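Local coordinates for transcriptional regulator, IclR family (Ruegeria sp. TM1040, PDB 3R4K), which probably binds DNA as a dimeric IclR-type transcriptional regulator, pairing a helix-turn-helix domain with a C-terminal domain that in relatives senses small effector molecules, at residues T224-Q227 with K228-P232; V130-F133 with H134-S138; Y14-H17 with G18-E21. All blocks are in the same frame, centred on the assembly; numbering follows the deposited sequence.

Contact 1 (T224-Q227 with K228-P232)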
# COMPACT_ATOMS: atom_id res chain seq x y z
N THR A 224 38.37 -4.89 9.44
CA THR A 224 39.12 -5.28 10.64
C THR A 224 38.30 -6.22 11.50
O THR A 224 37.07 -6.25 11.33
CB THR A 224 39.52 -4.03 11.47
OG1 THR A 224 38.34 -3.36 11.94
CG2 THR A 224 40.44 -3.08 10.73
N PRO A 225 38.92 -6.93 12.49
CA PRO A 225 38.13 -7.78 13.39
C PRO A 225 36.99 -7.03 14.07
O PRO A 225 35.89 -7.56 14.17
CB PRO A 225 39.17 -8.25 14.41
CG PRO A 225 40.46 -8.19 13.68
CD PRO A 225 40.36 -6.98 12.82
N ASP A 226 37.24 -5.77 14.49
CA ASP A 226 36.23 -4.93 15.14
C ASP A 226 35.08 -4.59 14.20
O ASP A 226 33.93 -4.68 14.62
CB ASP A 226 36.85 -3.64 15.71
CG ASP A 226 36.37 -3.37 17.13
OD1 ASP A 226 35.14 -3.33 17.35
OD2 ASP A 226 37.25 -3.21 18.04
N GLN A 227 35.39 -4.24 12.92
CA GLN A 227 34.37 -3.93 11.91
C GLN A 227 33.54 -5.18 11.55
O GLN A 227 32.32 -5.07 11.41
CB GLN A 227 34.99 -3.31 10.65
CG GLN A 227 35.46 -1.88 10.83
CD GLN A 227 34.33 -0.90 11.06
OE1 GLN A 227 34.02 -0.51 12.18
NE2 GLN A 227 33.69 -0.44 9.99
N LYS A 228 34.19 -6.36 11.46
CA LYS A 228 33.53 -7.63 11.17
C LYS A 228 32.50 -7.97 12.24
O LYS A 228 31.53 -8.67 11.95
CB LYS A 228 34.56 -8.76 11.07
CG LYS A 228 35.26 -8.89 9.74
CD LYS A 228 36.28 -10.02 9.79
CE LYS A 228 37.07 -10.16 8.53
NZ LYS A 228 38.14 -11.18 8.68
N ARG A 229 32.68 -7.47 13.45
CA ARG A 229 31.78 -7.77 14.54
C ARG A 229 30.78 -6.62 14.85
O ARG A 229 29.75 -6.88 15.46
CB ARG A 229 32.58 -8.16 15.78
CG ARG A 229 33.08 -9.62 15.71
CD ARG A 229 34.56 -9.85 16.05
NE ARG A 229 35.09 -8.90 17.04
CZ ARG A 229 36.36 -8.81 17.39
NH1 ARG A 229 37.27 -9.63 16.85
NH2 ARG A 229 36.75 -7.92 18.29
N THR A 230 31.08 -5.38 14.43
CA THR A 230 30.22 -4.22 14.63
C THR A 230 29.22 -4.01 13.47
O THR A 230 28.10 -3.55 13.73
CB THR A 230 31.10 -2.96 14.81
OG1 THR A 230 31.89 -3.11 15.99
CG2 THR A 230 30.33 -1.62 14.80
N ILE A 231 29.63 -4.28 12.22
CA ILE A 231 28.75 -4.06 11.06
C ILE A 231 27.49 -4.95 11.15
O ILE A 231 26.39 -4.39 11.08
CB ILE A 231 29.49 -4.19 9.69
CG1 ILE A 231 30.48 -3.01 9.50
CG2 ILE A 231 28.49 -4.30 8.52
CD1 ILE A 231 31.54 -3.19 8.42
N PRO A 232 27.58 -6.30 11.32
CA PRO A 232 26.35 -7.12 11.36
C PRO A 232 25.27 -6.68 12.39
O PRO A 232 24.14 -6.51 11.93
CB PRO A 232 26.89 -8.52 11.65
CG PRO A 232 28.25 -8.52 11.02
CD PRO A 232 28.78 -7.16 11.38

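Contact 2 (V130-F133 with H134-S138)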
# COMPACT_ATOMS: atom_id res chain seq x y z
N VAL A 130 22.67 -1.39 -11.56
CA VAL A 130 22.07 -2.73 -11.52
C VAL A 130 23.07 -3.70 -10.87
O VAL A 130 24.24 -3.74 -11.25
CB VAL A 130 21.60 -3.20 -12.92
CG1 VAL A 130 21.01 -4.62 -12.87
CG2 VAL A 130 20.59 -2.22 -13.51
N LEU A 131 22.60 -4.42 -9.85
CA LEU A 131 23.40 -5.37 -9.09
C LEU A 131 23.10 -6.79 -9.53
O LEU A 131 21.95 -7.11 -9.89
CB LEU A 131 23.15 -5.23 -7.57
CG LEU A 131 23.22 -3.84 -6.91
CD1 LEU A 131 24.23 -2.89 -7.54
CD2 LEU A 131 21.92 -3.26 -6.76
N THR A 132 24.12 -7.65 -9.52
CA THR A 132 23.92 -9.05 -9.90
C THR A 132 23.33 -9.80 -8.69
O THR A 132 23.58 -9.42 -7.54
CB THR A 132 25.24 -9.67 -10.40
OG1 THR A 132 26.19 -9.70 -9.34
CG2 THR A 132 25.82 -8.94 -11.61
N PHE A 133 22.53 -10.84 -8.95
CA PHE A 133 21.94 -11.63 -7.87
C PHE A 133 22.98 -12.55 -7.23
O PHE A 133 22.91 -12.84 -6.03
CB PHE A 133 20.74 -12.44 -8.36
CG PHE A 133 19.48 -11.62 -8.52
CD1 PHE A 133 18.80 -11.13 -7.40
CD2 PHE A 133 18.98 -11.33 -9.78
CE1 PHE A 133 17.65 -10.35 -7.55
CE2 PHE A 133 17.81 -10.57 -9.92
CZ PHE A 133 17.16 -10.08 -8.81
N HIS A 134 23.96 -13.00 -8.02
CA HIS A 134 24.98 -13.94 -7.58
C HIS A 134 26.29 -13.26 -7.12
O HIS A 134 27.03 -13.88 -6.35
CB HIS A 134 25.27 -14.94 -8.71
CG HIS A 134 25.88 -14.33 -9.93
ND1 HIS A 134 25.13 -13.59 -10.83
CD2 HIS A 134 27.17 -14.36 -10.36
CE1 HIS A 134 25.98 -13.19 -11.77
NE2 HIS A 134 27.22 -13.63 -11.53
N GLY A 135 26.57 -12.05 -7.60
CA GLY A 135 27.83 -11.37 -7.29
C GLY A 135 27.83 -10.30 -6.22
O GLY A 135 28.88 -9.73 -5.91
N THR A 136 26.65 -9.99 -5.66
CA THR A 136 26.56 -8.97 -4.61
C THR A 136 25.94 -9.57 -3.35
O THR A 136 25.15 -10.51 -3.46
CB THR A 136 25.73 -7.73 -5.07
OG1 THR A 136 24.38 -8.10 -5.32
CG2 THR A 136 26.30 -7.05 -6.29
N ALA A 137 26.25 -9.00 -2.17
CA ALA A 137 25.64 -9.40 -0.91
C ALA A 137 24.13 -9.07 -0.97
O ALA A 137 23.32 -9.89 -0.56
CB ALA A 137 26.30 -8.67 0.25
N SER A 138 23.78 -7.90 -1.57
CA SER A 138 22.40 -7.43 -1.76
C SER A 138 21.62 -8.44 -2.61
O SER A 138 20.51 -8.82 -2.22
CB SER A 138 22.37 -6.05 -2.40
OG SER A 138 23.11 -5.12 -1.63

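Contact 3 (Y14-H17 with G18-E21)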
# COMPACT_ATOMS: atom_id res chain seq x y z
N TYR A 14 -2.53 -8.07 17.42
CA TYR A 14 -2.64 -9.52 17.49
C TYR A 14 -2.91 -10.14 16.11
O TYR A 14 -2.65 -11.34 15.93
CB TYR A 14 -3.70 -9.93 18.52
CG TYR A 14 -3.32 -9.49 19.91
CD1 TYR A 14 -2.18 -9.99 20.53
CD2 TYR A 14 -4.05 -8.52 20.58
CE1 TYR A 14 -1.79 -9.56 21.79
CE2 TYR A 14 -3.68 -8.09 21.86
CZ TYR A 14 -2.54 -8.61 22.46
OH TYR A 14 -2.14 -8.21 23.71
N PHE A 15 -3.39 -9.34 15.14
CA PHE A 15 -3.60 -9.76 13.77
C PHE A 15 -2.26 -9.79 13.07
O PHE A 15 -1.47 -8.86 13.22
CB PHE A 15 -4.54 -8.80 13.04
CG PHE A 15 -5.98 -8.92 13.46
CD1 PHE A 15 -6.80 -9.89 12.90
CD2 PHE A 15 -6.52 -8.04 14.39
CE1 PHE A 15 -8.13 -10.00 13.29
CE2 PHE A 15 -7.86 -8.15 14.78
CZ PHE A 15 -8.65 -9.13 14.23
N ASN A 16 -1.99 -10.86 12.31
CA ASN A 16 -0.76 -11.03 11.52
C ASN A 16 -1.10 -11.97 10.35
O ASN A 16 -2.19 -12.53 10.33
CB ASN A 16 0.43 -11.53 12.38
CG ASN A 16 0.19 -12.82 13.14
OD1 ASN A 16 0.13 -13.90 12.56
ND2 ASN A 16 0.11 -12.74 14.45
N HIS A 17 -0.23 -12.10 9.35
CA HIS A 17 -0.49 -12.94 8.18
C HIS A 17 -0.80 -14.40 8.56
O HIS A 17 -1.45 -15.07 7.75
CB HIS A 17 0.66 -12.87 7.17
CG HIS A 17 0.73 -11.58 6.41
ND1 HIS A 17 -0.01 -11.37 5.27
CD2 HIS A 17 1.45 -10.46 6.68
CE1 HIS A 17 0.28 -10.15 4.86
NE2 HIS A 17 1.17 -9.56 5.68
N GLY A 18 -0.39 -14.84 9.76
CA GLY A 18 -0.67 -16.18 10.28
C GLY A 18 -1.94 -16.24 11.12
O GLY A 18 -2.38 -17.34 11.49
N ARG A 19 -2.53 -15.07 11.43
CA ARG A 19 -3.74 -14.93 12.24
C ARG A 19 -4.57 -13.74 11.73
O ARG A 19 -4.50 -12.64 12.28
CB ARG A 19 -3.34 -14.75 13.71
CG ARG A 19 -4.46 -14.98 14.72
CD ARG A 19 -3.90 -15.12 16.12
NE ARG A 19 -2.97 -14.04 16.46
CZ ARG A 19 -2.04 -14.12 17.40
NH1 ARG A 19 -1.91 -15.23 18.13
NH2 ARG A 19 -1.23 -13.09 17.64
N LEU A 20 -5.30 -13.95 10.63
CA LEU A 20 -6.07 -12.89 9.96
C LEU A 20 -7.47 -12.74 10.53
O LEU A 20 -8.07 -11.67 10.39
CB LEU A 20 -6.14 -13.15 8.44
CG LEU A 20 -4.84 -13.15 7.68
CD1 LEU A 20 -5.02 -13.76 6.31
CD2 LEU A 20 -4.24 -11.76 7.60
N GLU A 21 -7.96 -13.78 11.19
CA GLU A 21 -9.27 -13.80 11.84
C GLU A 21 -9.10 -14.24 13.29
O GLU A 21 -8.44 -15.24 13.56
CB GLU A 21 -10.26 -14.71 11.11
CG GLU A 21 -10.71 -14.16 9.76
CD GLU A 21 -11.69 -15.03 8.99
OE1 GLU A 21 -12.41 -15.84 9.63
OE2 GLU A 21 -11.74 -14.90 7.75

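Contact 1 (T224-Q227 with K228-P232)
This is the N-terminal end of helix 225-245, in the IclR C-terminal domain, capped by T224, with K228 N bonded back to T224 O at 2.9 Å and R229 folded over P225. As the N-cap, T224 accepts from Q227 N through OG1 at 3.2 Å, so the side chain takes up an N-H of the first turn. One turn on, I231 N gives a bond to Q227 O at 2.9 Å. Q227 crosses I231 at an angle, Q227 NE2 lying 3.8 Å from I231 CD1. That NE2 is bonded to T94 O, which ties the helix start to the end of helix 79-94. The R229 chain bends twice beyond CB. This lays one face of the guanidinium over P225 O, with R229 NH1 3.4 Å from P225 CB. D226 O is gripped by three donors: R229 N, T230 N and the T230 hydroxyl. T230 OG1 stands beside its own backbone N (chi1 -63°) and reaches D226 O at 2.9 Å, from above the carbonyl plane.

Contact 2 (V130-F133 with H134-S138)
T132 and T136 hold each other across the turn that leads from strand 129-131 into helix 137-143. T136 OG1 donates to T132 O at 2.7 Å, with a C=O...O angle of 167°. The same OG1 accepts from G139 N, as expected of a helix N-cap. One hydroxyl thus serves the strand end and the first turn of the helix. Its torsion, chi1 64°, sets OG1 between the backbone N and the carbonyl carbon of T136. The hydroxyl of T132 takes up a second backbone group. T132 OG1 accepts a weak bond from G135 N at 2.9 Å, with an N-H...O angle of 127°. H134 turns one face of its imidazole toward T132: OG1 lies above that face, offset toward the rim, and T132 CB is 3.8 Å from H134 CE1. Its NE2 is satisfied outside the turn, by a bond to T160 O. That bond joins the turn to the segment after helix 148-156. Apolar contact is lighter, with L131 CB 3.9 Å from T136 CG2. L131 is paired by backbone bonds with L108 of strand 107-114, so the turn leaves a strand of the six-stranded sheet that is outermost within this chain. F133 meets F150 of helix 148-156 edge-to-face, while A137 and S138 bring helix 137-143 against A200 of strand 196-204.

Contact 3 (Y14-H17 with G18-E21)
R19 reaches back across a tight turn to hold the backbone carbonyl of Y14. Its guanidinium approaches side-on, and both NE and NH2 donate to Y14 O, each at 2.8 Å. The oxygen lies in the guanidinium plane, and NH2 uses a lone pair in the carbonyl plane. The R19 chain starts opposite its backbone N (chi1 -164°) and bends at chi3 (49°), which brings NE round to Y14 O. A leucine in its place would probably leave Y14 O without both donors and let the backbone leading into the turn move more freely. The N16 amide crosses the guanidinium obliquely, the two planes 51° apart.

Backbone bonds close the turn. R19 N donates to N16 O at 2.8 Å and N16 N to R19 O at 3.1 Å. N16 OD1 also takes a weak bond from G18 N at 3.0 Å. A CA-H...O contact runs from F15 CA to R19 O.

Two side chains lie against backbone carbonyl oxygens. The F15 ring points its edge at L20 O, 3.3 Å from F15 CD1. L20 CD2 lies 3.5 Å from N16 O.

Outside the turn, H17 NE2 bonds to P206 O. R68 of the second subunit donates to F15 O, and L72 of that subunit packs on F15 and H17. At the centre of the contact is a type I beta turn from N16 to R19, closed by a single antiparallel bridge. It links helix 4-12 to strand 21-23 of the IclR winged helix-turn-helix domain.

How the contacts relate
From the N terminus, contact 3 comes first. It closes a short turn between helix 4-12 and strand 21-23 in the DNA-binding domain, and also meets the second subunit. Contact 2 follows in the C-terminal domain, where it joins strand 129-131, at an edge of this chain's sheet, to helix 137-143. Contact 1 comes last, after strand 210-219, and joins the start of helix 225-245 to the end of helix 79-94. The three lie in series; none encloses or crosses another. Contacts 1 and 2 share a domain, with nearest atoms about 10 Å apart. Contact 3 lies across the chain's centre from both, its centre about 37 Å from that of contact 1 and about 34 Å from that of contact 2.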